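Local atomic coordinates of ABC transporter substrate-binding protein (PDB entry 6TFX), a protein that binds the mannityl-opine mannopinic acid as the periplasmic solute-binding protein of an ABC transporter, presenting it for import into the bacterial cell. Residues E5-A11 with E218-Q223; P20-T24 with R103-S107; H254-T258 with V452-P456. One frame throughout, in Å; residues are numbered along the deposited sequence.

Contact 1: E5-A11 with E218-Q223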
loop_
_atom_site.group_PDB
_atom_site.type_symbol
_atom_site.label_atom_id
_atom_site.label_comp_id
_atom_site.label_asym_id
_atom_site.label_seq_id
_atom_site.Cartn_x
_atom_site.Cartn_y
_atom_site.Cartn_z
ATOM N N GLU A 5 17.127 -3.762 -21.919
ATOM C CA GLU A 5 16.787 -2.522 -21.221
ATOM C C GLU A 5 15.265 -2.350 -21.215
ATOM O O GLU A 5 14.651 -2.349 -22.291
ATOM C CB GLU A 5 17.465 -1.308 -21.880
ATOM C CG GLU A 5 18.986 -1.430 -21.929
ATOM C CD GLU A 5 19.784 -0.190 -22.286
ATOM O OE1 GLU A 5 19.200 0.776 -22.829
ATOM O OE2 GLU A 5 21.007 -0.192 -22.027
ATOM N N LEU A 6 14.681 -2.224 -20.006
ATOM C CA LEU A 6 13.236 -2.047 -19.826
ATOM C C LEU A 6 12.930 -0.605 -19.434
ATOM O O LEU A 6 13.515 -0.089 -18.487
ATOM C CB LEU A 6 12.692 -2.999 -18.744
ATOM C CG LEU A 6 11.157 -3.102 -18.616
ATOM C CD1 LEU A 6 10.754 -4.448 -18.072
ATOM C CD2 LEU A 6 10.596 -2.031 -17.694
ATOM N N SER A 7 11.996 0.048 -20.168
ATOM C CA SER A 7 11.581 1.410 -19.856
ATOM C C SER A 7 10.134 1.322 -19.356
ATOM O O SER A 7 9.280 0.703 -20.013
ATOM C CB SER A 7 11.666 2.337 -21.064
ATOM O OG SER A 7 13.019 2.525 -21.442
ATOM N N MET A 8 9.854 1.950 -18.208
ATOM C CA MET A 8 8.498 1.952 -17.649
ATOM C C MET A 8 8.061 3.339 -17.226
ATOM O O MET A 8 8.866 4.083 -16.670
ATOM C CB MET A 8 8.334 0.942 -16.521
ATOM C CG MET A 8 9.327 1.068 -15.419
ATOM S SD MET A 8 9.246 -0.370 -14.294
ATOM C CE MET A 8 7.617 -0.255 -13.695
ATOM N N GLY A 9 6.805 3.673 -17.518
ATOM C CA GLY A 9 6.244 4.981 -17.204
ATOM C C GLY A 9 5.248 4.835 -16.081
ATOM O O GLY A 9 4.354 3.992 -16.169
ATOM N N VAL A 10 5.402 5.644 -15.018
ATOM C CA VAL A 10 4.563 5.535 -13.825
ATOM C C VAL A 10 3.875 6.830 -13.477
ATOM O O VAL A 10 4.318 7.900 -13.891
ATOM C CB VAL A 10 5.343 4.963 -12.612
ATOM C CG1 VAL A 10 6.090 3.669 -12.990
ATOM C CG2 VAL A 10 6.313 5.997 -12.036
ATOM N N ALA A 11 2.785 6.722 -12.689
ATOM C CA ALA A 11 1.996 7.872 -12.242
ATOM C C ALA A 11 2.605 8.375 -10.941
ATOM O O ALA A 11 2.100 8.112 -9.846
ATOM C CB ALA A 11 0.543 7.473 -12.035
ATOM N N GLU A 218 8.280 4.361 -26.731
ATOM C CA GLU A 218 9.294 4.821 -25.768
ATOM C C GLU A 218 9.243 3.968 -24.485
ATOM O O GLU A 218 10.234 3.892 -23.757
ATOM C CB GLU A 218 9.052 6.283 -25.354
ATOM C CG GLU A 218 9.313 7.322 -26.427
ATOM C CD GLU A 218 8.838 8.717 -26.065
ATOM O OE1 GLU A 218 8.947 9.107 -24.878
ATOM O OE2 GLU A 218 8.352 9.421 -26.980
ATOM N N LEU A 219 8.071 3.388 -24.183
ATOM C CA LEU A 219 7.880 2.596 -22.963
ATOM C C LEU A 219 7.506 1.171 -23.279
ATOM O O LEU A 219 6.677 0.920 -24.156
ATOM C CB LEU A 219 6.760 3.198 -22.061
ATOM C CG LEU A 219 6.870 4.661 -21.625
ATOM C CD1 LEU A 219 5.585 5.123 -20.928
ATOM C CD2 LEU A 219 8.079 4.883 -20.734
ATOM N N ASP A 220 8.057 0.235 -22.515
ATOM C CA ASP A 220 7.669 -1.163 -22.631
ATOM C C ASP A 220 6.492 -1.449 -21.690
ATOM O O ASP A 220 5.744 -2.411 -21.892
ATOM C CB ASP A 220 8.852 -2.052 -22.262
ATOM C CG ASP A 220 10.054 -1.765 -23.143
ATOM O OD1 ASP A 220 9.953 -1.991 -24.375
ATOM O OD2 ASP A 220 11.093 -1.290 -22.602
ATOM N N VAL A 221 6.373 -0.647 -20.627
ATOM C CA VAL A 221 5.320 -0.793 -19.614
ATOM C C VAL A 221 4.816 0.582 -19.251
ATOM O O VAL A 221 5.614 1.500 -19.078
ATOM C CB VAL A 221 5.880 -1.481 -18.328
ATOM C CG1 VAL A 221 4.837 -1.540 -17.198
ATOM C CG2 VAL A 221 6.407 -2.868 -18.628
ATOM N N GLU A 222 3.500 0.712 -19.046
ATOM C CA GLU A 222 2.961 1.972 -18.551
ATOM C C GLU A 222 1.862 1.727 -17.545
ATOM O O GLU A 222 1.053 0.802 -17.710
ATOM C CB GLU A 222 2.488 2.908 -19.668
ATOM C CG GLU A 222 1.172 2.502 -20.315
ATOM C CD GLU A 222 0.311 3.619 -20.876
ATOM O OE1 GLU A 222 -0.519 3.319 -21.760
ATOM O OE2 GLU A 222 0.450 4.780 -20.434
ATOM N N GLN A 223 1.856 2.525 -16.488
ATOM C CA GLN A 223 0.772 2.456 -15.514
ATOM C C GLN A 223 -0.488 2.997 -16.188
ATOM O O GLN A 223 -0.436 3.987 -16.942
ATOM C CB GLN A 223 1.111 3.297 -14.284
ATOM C CG GLN A 223 0.078 3.162 -13.160
ATOM C CD GLN A 223 0.549 3.763 -11.871
ATOM O OE1 GLN A 223 1.669 4.292 -11.761
ATOM N NE2 GLN A 223 -0.303 3.673 -10.833
#
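Gln223 swings its CG anti to its own backbone N (chi1 -174°) and then runs extended, which brings the amide back alongside segment 5-11, just past the end of strand 5-10, where OE1 takes the N-H of Ala11 at 2.8 Å from Ala11 N. The bond is nearly straight at the hydrogen, yet the donor stands above the carbonyl plane of the amide, 44° out of it. At the other end Asp220 holds CG beside its backbone N (chi1 -58°), and OD2 uses its anti lone pair to accept from Ser7 N at 2.9 Å; the second oxygen, OD1, forms a salt bridge with Lys3. A carboxylate and an amide thus imitate main-chain acceptors at the two ends of a short parallel pairing. Between them the backbone does the work. Ser7 O is gripped twice, by Asp220 N at 2.8 Å and by the longer bond from Val221 N at 3.3 Å. Gly9 then bridges both ways, its N donating to Val221 O and its O accepting from Gln223 N. Leu219 folds its branched end over this glycine, with CD2 coming within 3.7 Å of Gly9 N, packing directly on the main chain, where glycine has no side chain. On the other face of the sheet, Met8 and Val221 lie alongside each other, CB to CB at 3.9 Å. Strand 198-203 runs parallel along the far edge of 5-10. Helix 207-215, which touches Ala11 and Glu222, completes a beta-alpha-beta crossover from 198-203 to 221-223 that straddles the N-terminal strand. Antiparallel strand 454-467 is next in line beside 221-223, as in type II periplasmic binding proteins, and from it Trp464 packs on Met8, Val10, Val221 and Gln223.

Contact 2: P20-T24 with R103-S107. With N72 ((2~{R})-2-[[(3~{R},4~{R},5~{S})-3,4,5,6-tetrakis(oxidanyl)-2-oxidanylidene-hexyl]amino]pentanedioic acid), chain C.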
loop_
_atom_site.group_PDB
_atom_site.type_symbol
_atom_site.label_atom_id
_atom_site.label_comp_id
_atom_site.label_asym_id
_atom_site.label_seq_id
_atom_site.Cartn_x
_atom_site.Cartn_y
_atom_site.Cartn_z
ATOM N N PRO A 20 13.018 1.358 2.978
ATOM C CA PRO A 20 11.798 0.546 2.983
ATOM C C PRO A 20 10.934 0.706 4.218
ATOM O O PRO A 20 9.739 0.374 4.173
ATOM C CB PRO A 20 12.331 -0.894 2.867
ATOM C CG PRO A 20 13.723 -0.837 3.359
ATOM C CD PRO A 20 14.231 0.511 2.930
ATOM N N HIS A 21 11.531 1.204 5.326
ATOM C CA HIS A 21 10.739 1.396 6.548
ATOM C C HIS A 21 9.847 2.646 6.485
ATOM O O HIS A 21 9.057 2.867 7.410
ATOM C CB HIS A 21 11.624 1.425 7.803
ATOM C CG HIS A 21 12.447 0.181 7.967
ATOM N ND1 HIS A 21 13.799 0.242 8.240
ATOM C CD2 HIS A 21 12.085 -1.116 7.847
ATOM C CE1 HIS A 21 14.217 -1.015 8.288
ATOM N NE2 HIS A 21 13.224 -1.866 8.071
ATOM N N PHE A 22 9.981 3.458 5.406
ATOM C CA PHE A 22 9.179 4.671 5.204
ATOM C C PHE A 22 8.425 4.689 3.881
ATOM O O PHE A 22 7.453 5.419 3.764
ATOM C CB PHE A 22 10.009 5.947 5.340
ATOM C CG PHE A 22 10.457 6.173 6.755
ATOM C CD1 PHE A 22 9.605 6.775 7.684
ATOM C CD2 PHE A 22 11.756 5.853 7.150
ATOM C CE1 PHE A 22 10.033 7.000 9.007
ATOM C CE2 PHE A 22 12.192 6.108 8.460
ATOM C CZ PHE A 22 11.327 6.678 9.373
ATOM N N ALA A 23 8.908 3.950 2.868
ATOM C CA ALA A 23 8.294 4.003 1.544
ATOM C C ALA A 23 6.819 3.613 1.632
ATOM O O ALA A 23 6.498 2.516 2.095
ATOM C CB ALA A 23 9.051 3.097 0.582
ATOM N N THR A 24 5.937 4.559 1.234
ATOM C CA THR A 24 4.482 4.428 1.367
ATOM C C THR A 24 3.721 4.598 0.062
ATOM O O THR A 24 2.757 3.871 -0.171
ATOM C CB THR A 24 4.007 5.446 2.411
ATOM O OG1 THR A 24 4.676 5.187 3.653
ATOM C CG2 THR A 24 2.494 5.432 2.616
ATOM N N ARG A 103 11.984 5.370 13.944
ATOM C CA ARG A 103 12.786 5.096 12.746
ATOM C C ARG A 103 12.028 4.287 11.685
ATOM O O ARG A 103 12.645 3.736 10.776
ATOM C CB ARG A 103 14.064 4.334 13.143
ATOM C CG ARG A 103 14.963 5.096 14.125
ATOM C CD ARG A 103 16.284 4.367 14.365
ATOM N NE ARG A 103 16.069 3.167 15.173
ATOM C CZ ARG A 103 16.779 2.044 15.061
ATOM N NH1 ARG A 103 17.768 1.959 14.176
ATOM N NH2 ARG A 103 16.500 0.998 15.829
ATOM N N SER A 104 10.694 4.235 11.787
ATOM C CA SER A 104 9.915 3.418 10.875
ATOM C C SER A 104 8.482 3.928 10.858
ATOM O O SER A 104 7.989 4.391 11.895
ATOM C CB SER A 104 9.912 1.988 11.405
ATOM O OG SER A 104 9.020 1.159 10.677
ATOM N N ALA A 105 7.824 3.831 9.702
ATOM C CA ALA A 105 6.421 4.237 9.595
ATOM C C ALA A 105 5.518 3.032 9.879
ATOM O O ALA A 105 4.295 3.186 9.934
ATOM C CB ALA A 105 6.137 4.769 8.193
ATOM N N PHE A 106 6.117 1.835 10.053
ATOM C CA PHE A 106 5.380 0.575 10.179
ATOM C C PHE A 106 5.606 -0.175 11.486
ATOM O O PHE A 106 5.336 -1.382 11.562
ATOM C CB PHE A 106 5.745 -0.309 8.968
ATOM C CG PHE A 106 5.687 0.406 7.633
ATOM C CD1 PHE A 106 4.514 1.038 7.210
ATOM C CD2 PHE A 106 6.807 0.471 6.808
ATOM C CE1 PHE A 106 4.464 1.717 5.982
ATOM C CE2 PHE A 106 6.738 1.105 5.561
ATOM C CZ PHE A 106 5.579 1.754 5.171
ATOM N N SER A 107 6.077 0.527 12.531
ATOM C CA SER A 107 6.421 -0.115 13.792
ATOM C C SER A 107 5.268 -0.847 14.465
ATOM O O SER A 107 5.515 -1.862 15.096
ATOM C CB SER A 107 7.020 0.879 14.775
ATOM O OG SER A 107 6.064 1.864 15.135
HETATM O OAB N72 C . -8.666 5.787 -8.179
HETATM C CAF N72 C . -8.139 5.478 -6.874
HETATM C CAG N72 C . -6.600 5.674 -6.664
HETATM O OAC N72 C . -5.892 5.792 -7.856
HETATM C CAH N72 C . -6.071 4.753 -5.563
HETATM O OAM N72 C . -6.800 3.683 -5.096
HETATM C CAI N72 C . -4.778 3.981 -5.388
HETATM O OAD N72 C . -4.264 3.578 -6.638
HETATM C CAJ N72 C . -3.840 4.651 -4.414
HETATM O OAE N72 C . -4.334 5.415 -3.545
HETATM C CAK N72 C . -2.304 4.440 -4.535
HETATM N N N72 C . -1.796 3.663 -3.430
HETATM C CA N72 C . -0.895 4.202 -2.483
HETATM C C N72 C . -0.689 5.691 -2.451
HETATM O O N72 C . -1.255 6.647 -1.786
HETATM C CB N72 C . -1.109 3.527 -1.125
HETATM C CG N72 C . -0.679 4.249 0.152
HETATM C CD N72 C . -0.302 3.297 1.290
HETATM O OE1 N72 C . 0.187 2.143 1.064
HETATM O OE2 N72 C . -0.470 3.683 2.468
HETATM O OXT N72 C . 0.275 5.839 -3.226
#
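His21 O receives the N-H of Ala105 at 2.8 Å from Ala105 N, a nearly linear bond that joins two loops lacking regular structure. The ring of Phe106 fits into the curve of the first loop and meets its carbonyls with C-H groups: Ala23 O lies 3.3 Å from Phe106 CZ and Pro20 O 3.4 Å from Phe106 CE2, both at the ring edge and in its plane. One face of this ring is covered from within its own segment by Ala105 CB, which sits over the centre. Phe22 reaches back across the second loop, placing CE2 3.3 Å from Arg103 O, with Ser104 CA over one face and Ala105 CB beside CD1. Ser104 shapes this backbone through an ST turn: with OG anti to the backbone N (chi1 172°), it accepts from Phe106 N at 3.0 Å, while Ala98 O at the end of helix 88-98 is a further partner. In the first loop, Thr24 OG1 donates to Phe22 O at 2.8 Å from above the carbonyl plane. That leaves Thr24 CG2 facing the bound opine, 3.4 Å from its carboxylate atom OE2, in the ligand pocket. Farther out, Lys97 NZ is hydrogen-bonded to both His21 ND1 and Arg103 O, Asp100 pairs with Arg103, and Arg29 of helix 26-35 donates to Thr24 O.

Contact 3: H254-T258 with V452-P456. With MG (magnesium ion), chain G; EDO (1,2-ethanediol), chain D.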
loop_
_atom_site.group_PDB
_atom_site.type_symbol
_atom_site.label_atom_id
_atom_site.label_comp_id
_atom_site.label_asym_id
_atom_site.label_seq_id
_atom_site.Cartn_x
_atom_site.Cartn_y
_atom_site.Cartn_z
ATOM N N HIS A 254 -12.118 9.342 4.837
ATOM C CA HIS A 254 -11.910 9.276 6.285
ATOM C C HIS A 254 -12.265 10.656 6.802
ATOM O O HIS A 254 -11.638 11.633 6.388
ATOM C CB HIS A 254 -10.447 8.987 6.612
ATOM C CG HIS A 254 -10.035 7.634 6.133
ATOM N ND1 HIS A 254 -10.195 6.508 6.932
ATOM C CD2 HIS A 254 -9.499 7.269 4.946
ATOM C CE1 HIS A 254 -9.768 5.485 6.201
ATOM N NE2 HIS A 254 -9.329 5.881 5.002
ATOM N N ILE A 255 -13.265 10.743 7.675
ATOM C CA ILE A 255 -13.744 12.061 8.155
ATOM C C ILE A 255 -13.183 12.310 9.545
ATOM O O ILE A 255 -13.415 11.485 10.431
ATOM C CB ILE A 255 -15.305 12.088 8.202
ATOM C CG1 ILE A 255 -15.936 11.816 6.796
ATOM C CG2 ILE A 255 -15.811 13.419 8.804
ATOM C CD1 ILE A 255 -17.497 11.438 6.958
ATOM N N ASN A 256 -12.557 13.475 9.767
ATOM C CA ASN A 256 -12.048 13.775 11.104
ATOM C C ASN A 256 -13.265 14.106 11.961
ATOM O O ASN A 256 -13.816 15.211 11.868
ATOM C CB ASN A 256 -11.027 14.921 11.090
ATOM C CG ASN A 256 -10.426 15.156 12.443
ATOM O OD1 ASN A 256 -11.027 14.848 13.474
ATOM N ND2 ASN A 256 -9.240 15.721 12.472
ATOM N N ILE A 257 -13.666 13.132 12.808
ATOM C CA ILE A 257 -14.877 13.259 13.640
ATOM C C ILE A 257 -14.743 14.272 14.779
ATOM O O ILE A 257 -15.733 14.524 15.469
ATOM C CB ILE A 257 -15.316 11.879 14.169
ATOM C CG1 ILE A 257 -14.282 11.329 15.177
ATOM C CG2 ILE A 257 -15.568 10.902 12.962
ATOM C CD1 ILE A 257 -14.725 10.054 15.916
ATOM N N THR A 258 -13.540 14.847 14.998
ATOM C CA THR A 258 -13.386 15.799 16.102
ATOM C C THR A 258 -13.534 17.241 15.625
ATOM O O THR A 258 -13.519 18.145 16.457
ATOM C CB THR A 258 -12.005 15.619 16.777
ATOM O OG1 THR A 258 -10.987 16.055 15.888
ATOM C CG2 THR A 258 -11.738 14.181 17.214
ATOM N N VAL A 452 -19.995 6.425 11.157
ATOM C CA VAL A 452 -19.617 7.165 9.950
ATOM C C VAL A 452 -18.268 7.857 10.133
ATOM O O VAL A 452 -18.119 9.054 9.880
ATOM C CB VAL A 452 -20.729 8.135 9.426
ATOM C CG1 VAL A 452 -20.482 8.536 7.962
ATOM C CG2 VAL A 452 -22.125 7.546 9.600
ATOM N N CYS A 453 -17.287 7.107 10.647
ATOM C CA CYS A 453 -15.928 7.626 10.752
ATOM C C CYS A 453 -15.299 7.656 9.358
ATOM O O CYS A 453 -14.444 8.490 9.065
ATOM C CB CYS A 453 -15.130 6.742 11.695
ATOM S SG CYS A 453 -15.818 6.731 13.365
ATOM N N ALA A 454 -15.726 6.724 8.498
ATOM C CA ALA A 454 -15.217 6.647 7.142
ATOM C C ALA A 454 -16.336 6.143 6.269
ATOM O O ALA A 454 -17.218 5.414 6.752
ATOM C CB ALA A 454 -14.021 5.709 7.060
ATOM N N ILE A 455 -16.334 6.586 5.018
ATOM C CA ILE A 455 -17.344 6.202 4.028
ATOM C C ILE A 455 -16.612 5.455 2.935
ATOM O O ILE A 455 -15.747 6.015 2.262
ATOM C CB ILE A 455 -18.074 7.443 3.455
ATOM C CG1 ILE A 455 -18.716 8.296 4.573
ATOM C CG2 ILE A 455 -19.112 6.968 2.413
ATOM C CD1 ILE A 455 -19.003 9.727 4.100
ATOM N N PRO A 456 -16.944 4.177 2.733
ATOM C CA PRO A 456 -16.235 3.416 1.699
ATOM C C PRO A 456 -16.703 3.796 0.319
ATOM O O PRO A 456 -17.887 4.117 0.097
ATOM C CB PRO A 456 -16.618 1.964 1.983
ATOM C CG PRO A 456 -17.899 2.041 2.722
ATOM C CD PRO A 456 -17.925 3.353 3.470
HETATM MG MG MG G . -14.691 5.686 14.319
HETATM C C1 EDO D . -10.380 19.758 17.493
HETATM O O1 EDO D . -11.666 20.284 17.213
HETATM C C2 EDO D . -9.450 20.029 16.295
HETATM O O2 EDO D . -8.104 19.783 16.650
#
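Ile255 N donates to Cys453 O at 2.9 Å, a hydrogen bond joining the end of strand 240-255 to the start of strand 454-467. The donor is tilted 20° from the carbonyl plane; a backbone bond between Ile455 and Leu253 is the next link. One step into the sheet, His254 and Ala454 form an antiparallel non-hydrogen-bonded pair, their side chains on the same face; Ala454 CB approaches the imidazole obliquely, 3.9 Å from His254 ND1. That ring also meets Phe399, with the two planes nearly parallel. The other face is aliphatic. Ile255 keeps CG1 beside its backbone N (chi1 -59°) and extends beyond it, so that CD1 arrives 3.7 Å from Ile455 CD1, the two chains crossing at a slant. The same methyl brushes Val452, 4.3 Å from its CG1; Leu271 of helix 265-272 joins this apolar layer, and Arg268 packs against Ile255 and Val452. Farther out Ile257 turns CG2 onto Cys453, 4.0 Å from CA and only slightly more from SG. Its own loop is braced by an Asx turn: Asn256 OD1 accepts both Thr258 N at 2.9 Å and Thr258 OG1 at 2.7 Å, the two donors coming from the same face of the amide plane. Across from it, Val452 leaves helix 434-450 with positive phi in a Schellman motif, which turns the chain into the strand. The residue between that helix cap and the strand is Cys453, and its SG lies beside a magnesium ion. The modelled separation of 1.8 Å between Cys453 SG and the ion is too short for an ordinary magnesium-sulfur bond, so its detail is doubtful; the ion is modelled between Cys453 and Cys418, a two-cysteine site lying where a helix hands over to a sheet strand.

From the N terminus, strand 5-10 comes first; one of its two partners, 221-223, follows more than 200 residues later, and the loop so closed at contact 1 contains all of contact 2. There the loop leading into helix 26-35 meets the one following helix 88-98, the first of them reaching the opine through Thr24. Contact 3 opens only after contact 1 has closed, when strand 240-255 meets the start of 454-467. Contacts 1 and 3 lie on opposite sides of the chain's centre, their centres about 37 Å apart, yet strand 454-467 also neighbours 221-223, so one sheet serves both. No two of the three touch; contact 2 stands about 25 Å from contact 3, centre to centre.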